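Local atomic coordinates of cruciferin (Brassica napus, PDB entry 3KGL), a protein that probably serves as a seed storage protein, an 11S globulin laid down as a nutrient reserve. Residues 335-345 against 380-388; 147-156 against 286-294. All coordinates share one frame; numbering follows the deposited sequence.

Interaction 1. Residues 335-345 against 380-388; sequences MVLPQWNANAN and IPQGFSVVK
Pro338 and Val387 lie side by side in the tightly packed part of this contact. CG1 of Val387 sits between its backbone N and carbonyl carbon (chi1 82°), which leaves CG2 facing the other strand, 3.8 Å from Pro338 CD and 4.0 Å from Met335 CG. On the other face of the sheet Lys388 lays its CG 4.0 Å from Val336 CG2, and its amine reaches Glu399 in a long, weak ion pair. Backbone bonds join Val336 N to Lys388 O (3.0 Å) and run both ways between Gln339 and Val386. The register slips by one between these pairs, a bulge that suits Pro338, which has no N-H to offer.

Beyond Trp340 the pairing loosens. In the type II turn Pro381-Phe384 the positive phi suits Gly383, whose N makes a weak bond to Asn341 O. Side chains take over: Asn345 OD1 accepts Gln382 N (2.7 Å), and the extended Gln382 brings NE2 to Ala342 O (3.0 Å) while its OE1 accepts Gln187 N of the second subunit. Phe60 of that subunit stacks on Trp340; Asn343 stays partly exposed. The two strands are antiparallel neighbours in the beta-barrel of the C-terminal cupin domain.

Interaction 2. Residues 147-156 against 286-294; sequences EHIRTGDTIA and RCTDNLDDP
Asn290 ND2 is gripped by two acceptors of the facing turn, Thr151 O at 3.0 Å and Asp153 OD1 at 3.1 Å. CG of Asn290 lies opposite its backbone N (chi1 -168°), which carries the amide across to the turn. Both acceptors lie close to the amide plane, one for each hydrogen, yet each is met from above its own plane, and the amide stands almost perpendicular (85°) to the Asp153 carboxylate. The Arg150 guanidinium stacks flat over the amide, the planes 8° apart, with Asn290 ND2 3.3 Å from Arg150 CZ; the long arginine chain lets the planar group lie there on the exposed side. Asp153 OD2 takes Arg150 N (2.7 Å), fixing the turn that presents these acceptors. A leucine in place of Asn290 would probably leave Thr151 O and Asp153 OD1 without their N-H partner and the guanidinium without its stacking partner.

That turn is type II, and glycine suits its third position, residue 152, where phi is positive and a CB would jam against the preceding carbonyl O. Antiparallel to strand 153-157, residues 288-290 edge a sheet of the N-terminal cupin barrel, although their chain leads into the C-terminal one. In mature 11S globulins this region is expected to lie near the start of the basic chain, so the pairing would bind it to the acidic chain, as the Cys83-Cys283 disulfide does.

Leu291 N gives Gly152 O a nearly straight bond of 2.9 Å. Thr288 packs CG2 3.7 Å from Ile155 CG1, and its OG1 donates to Glu147 OE2 (2.9 Å).

The two contacts share no strand: interaction 1 lies wholly within the C-terminal cupin domain, whereas interaction 2 fastens the chain leading into that domain onto the edge of the N-terminal barrel. Their centres are 24 Å apart and they do not touch. Interaction 1 is almost entirely buried, partly under a neighbouring subunit, and combines regular strand pairing and aliphatic packing with amide bonds at its looped end. Interaction 2 is only partly buried and meets no other chain of the assembly; its short, weakly bonded strand relies more on side-chain amide, carboxylate and guanidinium groups, which satisfy one another in a junction half of whose touching residues are buried.

Interaction 1. Residues 335-345 against 380-388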
ATOM      1  N   MET A 335       6.145  24.234  27.139  1.00 52.77           N
ATOM      2  CA  MET A 335       5.539  24.230  25.814  1.00 31.87           C
ATOM      3  C   MET A 335       6.329  23.381  24.827  1.00 52.19           C
ATOM      4  O   MET A 335       7.563  23.395  24.818  1.00 38.16           O
ATOM      5  CB  MET A 335       5.399  25.657  25.283  1.00 50.46           C
ATOM      6  CG  MET A 335       5.042  25.745  23.813  1.00 43.33           C
ATOM      7  SD  MET A 335       4.972  27.445  23.217  1.00 56.03           S
ATOM      8  CE  MET A 335       6.706  27.861  23.157  1.00 51.85           C
ATOM      9  N   VAL A 336       5.598  22.629  24.010  1.00 40.53           N
ATOM     10  CA  VAL A 336       6.184  21.887  22.914  1.00 29.82           C
ATOM     11  C   VAL A 336       5.998  22.703  21.663  1.00 25.19           C
ATOM     12  O   VAL A 336       4.912  22.742  21.092  1.00 44.94           O
ATOM     13  CB  VAL A 336       5.522  20.523  22.700  1.00 36.76           C
ATOM     14  CG1 VAL A 336       6.460  19.625  21.896  1.00 28.26           C
ATOM     15  CG2 VAL A 336       5.180  19.883  24.037  1.00 17.45           C
ATOM     16  N   LEU A 337       7.073  23.362  21.258  1.00 24.86           N
ATOM     17  CA  LEU A 337       7.097  24.171  20.054  1.00 27.06           C
ATOM     18  C   LEU A 337       6.287  23.587  18.903  1.00 39.10           C
ATOM     19  O   LEU A 337       6.312  22.378  18.659  1.00 60.40           O
ATOM     20  CB  LEU A 337       8.542  24.348  19.613  1.00 35.77           C
ATOM     21  CG  LEU A 337       9.364  24.966  20.727  1.00 32.45           C
ATOM     22  CD1 LEU A 337      10.801  25.117  20.300  1.00 43.67           C
ATOM     23  CD2 LEU A 337       8.741  26.303  21.071  1.00 32.86           C
ATOM     24  N   PRO A 338       5.594  24.461  18.170  1.00 35.34           N
ATOM     25  CA  PRO A 338       4.780  24.117  17.001  1.00 38.22           C
ATOM     26  C   PRO A 338       5.510  23.198  16.028  1.00 32.20           C
ATOM     27  O   PRO A 338       6.456  23.620  15.366  1.00 46.80           O
ATOM     28  CB  PRO A 338       4.537  25.475  16.347  1.00 46.23           C
ATOM     29  CG  PRO A 338       4.627  26.446  17.460  1.00 24.71           C
ATOM     30  CD  PRO A 338       5.683  25.918  18.368  1.00 46.79           C
ATOM     31  N   GLN A 339       5.057  21.953  15.948  1.00 45.19           N
ATOM     32  CA  GLN A 339       5.633  20.949  15.059  1.00 31.69           C
ATOM     33  C   GLN A 339       4.556  20.322  14.169  1.00 31.96           C
ATOM     34  O   GLN A 339       3.367  20.404  14.463  1.00 36.38           O
ATOM     35  CB  GLN A 339       6.322  19.855  15.889  1.00 49.97           C
ATOM     36  CG  GLN A 339       5.378  19.033  16.783  1.00 43.79           C
ATOM     37  CD  GLN A 339       6.092  18.316  17.920  1.00 67.29           C
ATOM     38  OE1 GLN A 339       5.693  17.219  18.338  1.00 73.02           O
ATOM     39  NE2 GLN A 339       7.151  18.938  18.433  1.00 59.60           N
ATOM     40  N   TRP A 340       4.970  19.703  13.072  1.00 30.99           N
ATOM     41  CA  TRP A 340       4.064  18.862  12.305  1.00 29.57           C
ATOM     42  C   TRP A 340       4.762  17.549  12.023  1.00 17.50           C
ATOM     43  O   TRP A 340       5.930  17.405  12.321  1.00 36.31           O
ATOM     44  CB  TRP A 340       3.629  19.544  11.016  1.00 12.25           C
ATOM     45  CG  TRP A 340       4.599  19.482   9.845  1.00 51.00           C
ATOM     46  CD1 TRP A 340       4.711  18.475   8.918  1.00 53.38           C
ATOM     47  CD2 TRP A 340       5.536  20.494   9.439  1.00 36.50           C
ATOM     48  NE1 TRP A 340       5.669  18.792   7.985  1.00 32.63           N
ATOM     49  CE2 TRP A 340       6.187  20.025   8.282  1.00 31.42           C
ATOM     50  CE3 TRP A 340       5.894  21.746   9.953  1.00 40.27           C
ATOM     51  CZ2 TRP A 340       7.172  20.751   7.641  1.00 24.04           C
ATOM     52  CZ3 TRP A 340       6.872  22.466   9.311  1.00 24.79           C
ATOM     53  CH2 TRP A 340       7.500  21.970   8.170  1.00 49.23           C
ATOM     54  N   ASN A 341       4.050  16.576  11.483  1.00 31.19           N
ATOM     55  CA  ASN A 341       4.697  15.335  11.098  1.00 16.10           C
ATOM     56  C   ASN A 341       4.828  15.249   9.583  1.00 40.17           C
ATOM     57  O   ASN A 341       3.848  15.416   8.855  1.00 43.37           O
ATOM     58  CB  ASN A 341       3.962  14.135  11.691  1.00 32.45           C
ATOM     59  CG  ASN A 341       4.039  14.111  13.202  1.00 31.06           C
ATOM     60  OD1 ASN A 341       4.911  14.748  13.780  1.00 41.17           O
ATOM     61  ND2 ASN A 341       3.126  13.390  13.850  1.00 28.96           N
ATOM     62  N   ALA A 342       6.051  15.014   9.119  1.00 37.91           N
ATOM     63  CA  ALA A 342       6.370  15.067   7.698  1.00 13.07           C
ATOM     64  C   ALA A 342       5.830  13.876   6.929  1.00 36.94           C
ATOM     65  O   ALA A 342       5.551  13.987   5.732  1.00 28.35           O
ATOM     66  CB  ALA A 342       7.853  15.172   7.506  1.00 44.61           C
ATOM     67  N   ASN A 343       5.674  12.742   7.615  1.00 29.05           N
ATOM     68  CA  ASN A 343       5.369  11.476   6.939  1.00 41.45           C
ATOM     69  C   ASN A 343       4.455  10.534   7.705  1.00 39.56           C
ATOM     70  O   ASN A 343       4.345   9.355   7.361  1.00 39.20           O
ATOM     71  CB  ASN A 343       6.657  10.732   6.567  1.00 30.87           C
ATOM     72  CG  ASN A 343       7.540  10.402   7.787  1.00 64.19           C
ATOM     73  OD1 ASN A 343       7.444  11.028   8.849  1.00 19.08           O
ATOM     74  ND2 ASN A 343       8.418   9.416   7.618  1.00 43.28           N
ATOM     75  N   ALA A 344       3.791  11.048   8.734  1.00 44.40           N
ATOM     76  CA  ALA A 344       2.916  10.208   9.544  1.00 33.43           C
ATOM     77  C   ALA A 344       1.644  10.905   9.995  1.00 33.71           C
ATOM     78  O   ALA A 344       1.585  12.127  10.149  1.00 36.89           O
ATOM     79  CB  ALA A 344       3.666   9.682  10.749  1.00 34.29           C
ATOM     80  N   ASN A 345       0.616  10.105  10.214  1.00 33.55           N
ATOM     81  CA  ASN A 345      -0.549  10.592  10.912  1.00 27.06           C
ATOM     82  C   ASN A 345      -0.366  10.265  12.370  1.00 28.57           C
ATOM     83  O   ASN A 345       0.129   9.198  12.704  1.00 54.59           O
ATOM     84  CB  ASN A 345      -1.801   9.938  10.365  1.00 20.47           C
ATOM     85  CG  ASN A 345      -2.162  10.464   9.013  1.00 38.22           C
ATOM     86  OD1 ASN A 345      -1.557  11.430   8.532  1.00 21.93           O
ATOM     87  ND2 ASN A 345      -3.144   9.838   8.379  1.00 14.36           N
ATOM     88  N   ILE A 380      -4.184  13.983  14.750  1.00 45.96           N
ATOM     89  CA  ILE A 380      -3.369  15.006  14.103  1.00 33.79           C
ATOM     90  C   ILE A 380      -2.785  14.477  12.782  1.00 67.99           C
ATOM     91  O   ILE A 380      -1.733  13.834  12.777  1.00 56.83           O
ATOM     92  CB  ILE A 380      -2.224  15.431  15.038  1.00 44.03           C
ATOM     93  CG1 ILE A 380      -2.776  15.778  16.419  1.00 28.02           C
ATOM     94  CG2 ILE A 380      -1.420  16.581  14.444  1.00 23.25           C
ATOM     95  CD1 ILE A 380      -1.711  16.161  17.423  1.00 29.69           C
ATOM     96  N   PRO A 381      -3.467  14.746  11.653  1.00 21.71           N
ATOM     97  CA  PRO A 381      -3.058  14.174  10.367  1.00 44.08           C
ATOM     98  C   PRO A 381      -1.770  14.802   9.846  1.00 64.22           C
ATOM     99  O   PRO A 381      -1.510  15.968  10.159  1.00 35.09           O
ATOM    100  CB  PRO A 381      -4.225  14.528   9.434  1.00 45.26           C
ATOM    101  CG  PRO A 381      -5.333  15.006  10.331  1.00 24.93           C
ATOM    102  CD  PRO A 381      -4.670  15.576  11.521  1.00 20.84           C
ATOM    103  N   GLN A 382      -0.996  14.030   9.076  1.00 15.93           N
ATOM    104  CA  GLN A 382       0.215  14.491   8.401  1.00 24.52           C
ATOM    105  C   GLN A 382       0.159  15.912   7.836  1.00 25.92           C
ATOM    106  O   GLN A 382      -0.590  16.179   6.900  1.00 58.89           O
ATOM    107  CB  GLN A 382       0.538  13.538   7.255  1.00 31.61           C
ATOM    108  CG  GLN A 382       1.447  14.133   6.192  1.00 23.60           C
ATOM    109  CD  GLN A 382       1.702  13.177   5.048  1.00 45.28           C
ATOM    110  OE1 GLN A 382       0.785  12.515   4.550  1.00 28.69           O
ATOM    111  NE2 GLN A 382       2.955  13.102   4.621  1.00 35.66           N
ATOM    112  N   GLY A 383       0.966  16.819   8.383  1.00 23.24           N
ATOM    113  CA  GLY A 383       0.979  18.192   7.901  1.00 36.67           C
ATOM    114  C   GLY A 383       0.281  19.212   8.788  1.00 37.85           C
ATOM    115  O   GLY A 383       0.663  20.383   8.830  1.00 47.76           O
ATOM    116  N   PHE A 384      -0.772  18.788   9.473  1.00 30.10           N
ATOM    117  CA  PHE A 384      -1.353  19.615  10.511  1.00 38.95           C
ATOM    118  C   PHE A 384      -0.260  19.941  11.525  1.00 29.88           C
ATOM    119  O   PHE A 384       0.537  19.080  11.886  1.00 44.97           O
ATOM    120  CB  PHE A 384      -2.498  18.879  11.192  1.00 51.38           C
ATOM    121  CG  PHE A 384      -3.726  18.749  10.343  1.00 43.56           C
ATOM    122  CD1 PHE A 384      -3.623  18.517   8.990  1.00 39.96           C
ATOM    123  CD2 PHE A 384      -4.988  18.837  10.905  1.00 30.69           C
ATOM    124  CE1 PHE A 384      -4.755  18.386   8.206  1.00 52.73           C
ATOM    125  CE2 PHE A 384      -6.122  18.701  10.120  1.00 67.32           C
ATOM    126  CZ  PHE A 384      -6.003  18.474   8.770  1.00 14.35           C
ATOM    127  N   SER A 385      -0.222  21.188  11.967  1.00 26.25           N
ATOM    128  CA  SER A 385       0.815  21.655  12.873  1.00 30.66           C
ATOM    129  C   SER A 385       0.235  21.926  14.253  1.00 53.54           C
ATOM    130  O   SER A 385      -0.853  22.503  14.384  1.00 35.42           O
ATOM    131  CB  SER A 385       1.522  22.897  12.305  1.00 30.54           C
ATOM    132  OG  SER A 385       0.886  23.359  11.121  1.00 48.02           O
ATOM    133  N   VAL A 386       0.979  21.512  15.277  1.00 32.08           N
ATOM    134  CA  VAL A 386       0.448  21.402  16.626  1.00 32.01           C
ATOM    135  C   VAL A 386       1.310  22.144  17.620  1.00 50.63           C
ATOM    136  O   VAL A 386       2.528  21.988  17.615  1.00 67.41           O
ATOM    137  CB  VAL A 386       0.432  19.924  17.089  1.00 45.48           C
ATOM    138  CG1 VAL A 386      -0.325  19.751  18.417  1.00 25.91           C
ATOM    139  CG2 VAL A 386      -0.171  19.048  16.028  1.00 91.02           C
ATOM    140  N   VAL A 387       0.679  22.940  18.483  1.00 51.47           N
ATOM    141  CA  VAL A 387       1.350  23.409  19.696  1.00 32.79           C
ATOM    142  C   VAL A 387       0.587  22.971  20.947  1.00 49.46           C
ATOM    143  O   VAL A 387      -0.640  22.869  20.942  1.00 41.08           O
ATOM    144  CB  VAL A 387       1.558  24.921  19.711  1.00 23.27           C
ATOM    145  CG1 VAL A 387       0.284  25.625  20.163  1.00 29.77           C
ATOM    146  CG2 VAL A 387       2.717  25.264  20.625  1.00 21.20           C
ATOM    147  N   LYS A 388       1.321  22.690  22.012  1.00 32.84           N
ATOM    148  CA  LYS A 388       0.700  22.255  23.252  1.00 46.10           C
ATOM    149  C   LYS A 388       1.440  22.863  24.440  1.00 32.58           C
ATOM    150  O   LYS A 388       2.653  22.820  24.486  1.00 32.82           O
ATOM    151  CB  LYS A 388       0.646  20.719  23.326  1.00 24.32           C
ATOM    152  CG  LYS A 388       1.588  19.987  22.358  1.00 55.23           C
ATOM    153  CD  LYS A 388       1.362  18.468  22.366  1.00 21.80           C
ATOM    154  CE  LYS A 388       1.925  17.800  21.098  1.00 66.16           C
ATOM    155  NZ  LYS A 388       3.414  17.621  21.087  1.00 45.40           N
TER

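Interaction 2. Residues 147-156 against 286-294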
ATOM      1  N   GLU A 147       5.454 -12.435  29.853  1.00 32.78           N
ATOM      2  CA  GLU A 147       6.192 -11.253  30.271  1.00 53.70           C
ATOM      3  C   GLU A 147       5.466 -10.511  31.405  1.00 64.21           C
ATOM      4  O   GLU A 147       4.263 -10.692  31.598  1.00 41.61           O
ATOM      5  CB  GLU A 147       6.410 -10.323  29.070  1.00 44.88           C
ATOM      6  CG  GLU A 147       7.467 -10.810  28.079  1.00 54.52           C
ATOM      7  CD  GLU A 147       7.129 -10.476  26.625  1.00120.64           C
ATOM      8  OE1 GLU A 147       6.399 -11.268  25.980  1.00 85.99           O
ATOM      9  OE2 GLU A 147       7.610  -9.434  26.121  1.00105.30           O
ATOM     10  N   HIS A 148       6.208  -9.711  32.174  1.00 48.98           N
ATOM     11  CA  HIS A 148       5.603  -8.793  33.132  1.00 21.34           C
ATOM     12  C   HIS A 148       5.573  -7.418  32.491  1.00 46.65           C
ATOM     13  O   HIS A 148       6.502  -7.037  31.773  1.00 51.41           O
ATOM     14  CB  HIS A 148       6.384  -8.735  34.445  1.00 27.22           C
ATOM     15  CG  HIS A 148       5.737  -7.879  35.496  1.00 56.33           C
ATOM     16  ND1 HIS A 148       6.189  -6.615  35.812  1.00 41.05           N
ATOM     17  CD2 HIS A 148       4.673  -8.113  36.305  1.00 51.74           C
ATOM     18  CE1 HIS A 148       5.428  -6.105  36.766  1.00 57.37           C
ATOM     19  NE2 HIS A 148       4.501  -6.993  37.082  1.00 52.72           N
ATOM     20  N   ILE A 149       4.497  -6.683  32.743  1.00 32.55           N
ATOM     21  CA  ILE A 149       4.344  -5.341  32.202  1.00 35.39           C
ATOM     22  C   ILE A 149       4.017  -4.340  33.304  1.00 61.12           C
ATOM     23  O   ILE A 149       3.297  -4.657  34.259  1.00 26.42           O
ATOM     24  CB  ILE A 149       3.256  -5.285  31.118  1.00 65.01           C
ATOM     25  CG1 ILE A 149       1.962  -5.919  31.629  1.00 37.85           C
ATOM     26  CG2 ILE A 149       3.721  -5.993  29.867  1.00 25.94           C
ATOM     27  CD1 ILE A 149       0.801  -5.732  30.704  1.00 38.30           C
ATOM     28  N   ARG A 150       4.572  -3.140  33.165  1.00 52.78           N
ATOM     29  CA  ARG A 150       4.359  -2.052  34.114  1.00 57.94           C
ATOM     30  C   ARG A 150       4.100  -0.802  33.309  1.00 44.20           C
ATOM     31  O   ARG A 150       4.325  -0.790  32.107  1.00 34.33           O
ATOM     32  CB  ARG A 150       5.599  -1.833  34.993  1.00 75.83           C
ATOM     33  CG  ARG A 150       6.917  -1.867  34.229  1.00 25.81           C
ATOM     34  CD  ARG A 150       7.926  -0.852  34.748  1.00 36.11           C
ATOM     35  NE  ARG A 150       9.174  -0.956  33.996  1.00 33.47           N
ATOM     36  CZ  ARG A 150      10.033   0.042  33.800  1.00 58.68           C
ATOM     37  NH1 ARG A 150       9.794   1.247  34.314  1.00 27.60           N
ATOM     38  NH2 ARG A 150      11.131  -0.166  33.071  1.00 48.66           N
ATOM     39  N   THR A 151       3.660   0.257  33.976  1.00 45.14           N
ATOM     40  CA  THR A 151       3.332   1.502  33.292  1.00 30.63           C
ATOM     41  C   THR A 151       4.487   2.021  32.429  1.00 42.91           C
ATOM     42  O   THR A 151       5.638   2.043  32.857  1.00 53.68           O
ATOM     43  CB  THR A 151       2.842   2.563  34.283  1.00 25.33           C
ATOM     44  OG1 THR A 151       1.547   2.180  34.775  1.00 64.42           O
ATOM     45  CG2 THR A 151       2.743   3.920  33.620  1.00 28.28           C
ATOM     46  N   GLY A 152       4.168   2.403  31.196  1.00 33.47           N
ATOM     47  CA  GLY A 152       5.158   2.933  30.283  1.00 26.51           C
ATOM     48  C   GLY A 152       5.640   1.929  29.252  1.00 46.80           C
ATOM     49  O   GLY A 152       6.257   2.301  28.248  1.00 33.40           O
ATOM     50  N   ASP A 153       5.379   0.651  29.495  1.00 25.78           N
ATOM     51  CA  ASP A 153       5.743  -0.366  28.523  1.00 28.49           C
ATOM     52  C   ASP A 153       5.007  -0.086  27.217  1.00 43.83           C
ATOM     53  O   ASP A 153       3.829   0.251  27.213  1.00 28.58           O
ATOM     54  CB  ASP A 153       5.402  -1.778  29.019  1.00 32.97           C
ATOM     55  CG  ASP A 153       6.366  -2.294  30.078  1.00 54.84           C
ATOM     56  OD1 ASP A 153       7.538  -1.853  30.107  1.00 55.57           O
ATOM     57  OD2 ASP A 153       5.942  -3.158  30.880  1.00 33.30           O
ATOM     58  N   THR A 154       5.715  -0.227  26.106  1.00 44.41           N
ATOM     59  CA  THR A 154       5.112  -0.084  24.800  1.00 23.50           C
ATOM     60  C   THR A 154       5.259  -1.400  24.035  1.00 39.21           C
ATOM     61  O   THR A 154       6.369  -1.831  23.742  1.00 51.36           O
ATOM     62  CB  THR A 154       5.756   1.073  24.043  1.00 43.82           C
ATOM     63  OG1 THR A 154       5.873   2.195  24.928  1.00 39.80           O
ATOM     64  CG2 THR A 154       4.910   1.464  22.827  1.00 29.28           C
ATOM     65  N   ILE A 155       4.128  -2.032  23.735  1.00 48.99           N
ATOM     66  CA  ILE A 155       4.093  -3.356  23.113  1.00 34.30           C
ATOM     67  C   ILE A 155       3.749  -3.315  21.625  1.00 37.52           C
ATOM     68  O   ILE A 155       2.886  -2.542  21.212  1.00 61.01           O
ATOM     69  CB  ILE A 155       3.048  -4.259  23.804  1.00 45.75           C
ATOM     70  CG1 ILE A 155       3.592  -4.816  25.123  1.00 37.46           C
ATOM     71  CG2 ILE A 155       2.599  -5.374  22.867  1.00 36.44           C
ATOM     72  CD1 ILE A 155       3.176  -4.020  26.325  1.00 40.37           C
ATOM     73  N   ALA A 156       4.407  -4.158  20.824  1.00 56.81           N
ATOM     74  CA  ALA A 156       4.086  -4.277  19.396  1.00 41.95           C
ATOM     75  C   ALA A 156       3.553  -5.657  19.008  1.00 58.59           C
ATOM     76  O   ALA A 156       3.998  -6.690  19.525  1.00 46.68           O
ATOM     77  CB  ALA A 156       5.270  -3.916  18.543  1.00 11.63           C
ATOM     78  N   ARG A 286      13.043  -8.280  19.900  1.00 93.73           N
ATOM     79  CA  ARG A 286      12.488  -7.544  21.032  1.00 83.18           C
ATOM     80  C   ARG A 286      11.218  -6.807  20.587  1.00 85.45           C
ATOM     81  O   ARG A 286      11.248  -6.037  19.623  1.00 91.37           O
ATOM     82  CB  ARG A 286      13.522  -6.555  21.583  1.00 78.47           C
ATOM     83  CG  ARG A 286      13.300  -6.130  23.027  1.00 57.91           C
ATOM     84  CD  ARG A 286      14.090  -4.872  23.364  1.00 57.56           C
ATOM     85  NE  ARG A 286      13.992  -4.522  24.783  1.00115.77           N
ATOM     86  CZ  ARG A 286      14.078  -3.280  25.258  1.00135.21           C
ATOM     87  NH1 ARG A 286      14.253  -2.259  24.425  1.00105.58           N
ATOM     88  NH2 ARG A 286      13.979  -3.053  26.568  1.00 50.65           N
ATOM     89  N   CYS A 287      10.107  -7.057  21.279  1.00 89.72           N
ATOM     90  CA  CYS A 287       8.818  -6.478  20.904  1.00 57.00           C
ATOM     91  C   CYS A 287       8.213  -5.554  21.977  1.00 78.46           C
ATOM     92  O   CYS A 287       7.251  -4.844  21.704  1.00 60.30           O
ATOM     93  CB  CYS A 287       7.824  -7.577  20.494  1.00 55.20           C
ATOM     94  SG  CYS A 287       7.923  -8.131  18.742  1.00 69.63           S
ATOM     95  N   THR A 288       8.778  -5.560  23.187  1.00120.45           N
ATOM     96  CA  THR A 288       8.345  -4.657  24.265  1.00 53.98           C
ATOM     97  C   THR A 288       9.441  -3.636  24.595  1.00 79.16           C
ATOM     98  O   THR A 288      10.616  -3.868  24.311  1.00 77.54           O
ATOM     99  CB  THR A 288       8.005  -5.425  25.569  1.00 65.14           C
ATOM    100  OG1 THR A 288       7.429  -6.699  25.260  1.00 92.72           O
ATOM    101  CG2 THR A 288       7.036  -4.634  26.415  1.00 48.72           C
ATOM    102  N   ASP A 289       9.064  -2.517  25.207  1.00 62.91           N
ATOM    103  CA  ASP A 289      10.028  -1.474  25.562  1.00 48.14           C
ATOM    104  C   ASP A 289       9.373  -0.439  26.475  1.00 34.50           C
ATOM    105  O   ASP A 289       8.170  -0.222  26.394  1.00 48.06           O
ATOM    106  CB  ASP A 289      10.576  -0.801  24.299  1.00 39.59           C
ATOM    107  CG  ASP A 289      11.958  -0.190  24.512  1.00 78.37           C
ATOM    108  OD1 ASP A 289      12.255   0.256  25.642  1.00 75.25           O
ATOM    109  OD2 ASP A 289      12.752  -0.155  23.550  1.00 83.88           O
ATOM    110  N   ASN A 290      10.147   0.204  27.344  1.00 49.98           N
ATOM    111  CA  ASN A 290       9.556   1.171  28.274  1.00 37.44           C
ATOM    112  C   ASN A 290       9.898   2.635  27.986  1.00 60.07           C
ATOM    113  O   ASN A 290      11.062   3.041  28.028  1.00 50.13           O
ATOM    114  CB  ASN A 290       9.861   0.814  29.734  1.00 43.87           C
ATOM    115  CG  ASN A 290       9.037   1.630  30.711  1.00 64.70           C
ATOM    116  OD1 ASN A 290       9.297   2.821  30.913  1.00 41.33           O
ATOM    117  ND2 ASN A 290       8.027   0.995  31.319  1.00 27.04           N
ATOM    118  N   LEU A 291       8.859   3.419  27.706  1.00 68.83           N
ATOM    119  CA  LEU A 291       9.017   4.800  27.273  1.00 37.78           C
ATOM    120  C   LEU A 291       9.078   5.775  28.440  1.00 61.13           C
ATOM    121  O   LEU A 291       9.422   6.942  28.257  1.00 47.40           O
ATOM    122  CB  LEU A 291       7.886   5.185  26.320  1.00 55.11           C
ATOM    123  CG  LEU A 291       8.059   4.657  24.905  1.00 31.01           C
ATOM    124  CD1 LEU A 291       6.984   5.215  24.008  1.00 13.08           C
ATOM    125  CD2 LEU A 291       9.440   5.036  24.417  1.00 33.72           C
ATOM    126  N   ASP A 292       8.742   5.298  29.638  1.00 50.38           N
ATOM    127  CA  ASP A 292       8.899   6.102  30.852  1.00 48.52           C
ATOM    128  C   ASP A 292      10.348   6.108  31.358  1.00 77.23           C
ATOM    129  O   ASP A 292      10.632   6.581  32.458  1.00 49.76           O
ATOM    130  CB  ASP A 292       7.956   5.612  31.945  1.00 48.16           C
ATOM    131  CG  ASP A 292       6.553   6.150  31.780  1.00 64.37           C
ATOM    132  OD1 ASP A 292       6.388   7.132  31.024  1.00 54.21           O
ATOM    133  OD2 ASP A 292       5.624   5.595  32.408  1.00 52.59           O
ATOM    134  N   ASP A 293      11.253   5.583  30.531  1.00101.92           N
ATOM    135  CA  ASP A 293      12.682   5.539  30.825  1.00 44.60           C
ATOM    136  C   ASP A 293      13.404   6.694  30.134  1.00 95.92           C
ATOM    137  O   ASP A 293      13.689   6.627  28.932  1.00102.87           O
ATOM    138  CB  ASP A 293      13.270   4.210  30.343  1.00 83.83           C
ATOM    139  CG  ASP A 293      14.521   3.810  31.102  1.00 97.59           C
ATOM    140  OD1 ASP A 293      15.340   4.702  31.439  1.00 53.73           O
ATOM    141  OD2 ASP A 293      14.677   2.592  31.354  1.00 73.36           O
ATOM    142  N   PRO A 294      13.689   7.764  30.896  1.00 74.92           N
ATOM    143  CA  PRO A 294      14.359   9.001  30.465  1.00 92.89           C
ATOM    144  C   PRO A 294      15.815   8.834  30.008  1.00 80.72           C
ATOM    145  O   PRO A 294      16.353   9.750  29.386  1.00 42.93           O
ATOM    146  CB  PRO A 294      14.311   9.875  31.720  1.00 46.76           C
ATOM    147  CG  PRO A 294      13.175   9.359  32.494  1.00 47.69           C
ATOM    148  CD  PRO A 294      13.176   7.883  32.268  1.00 37.31           C
TER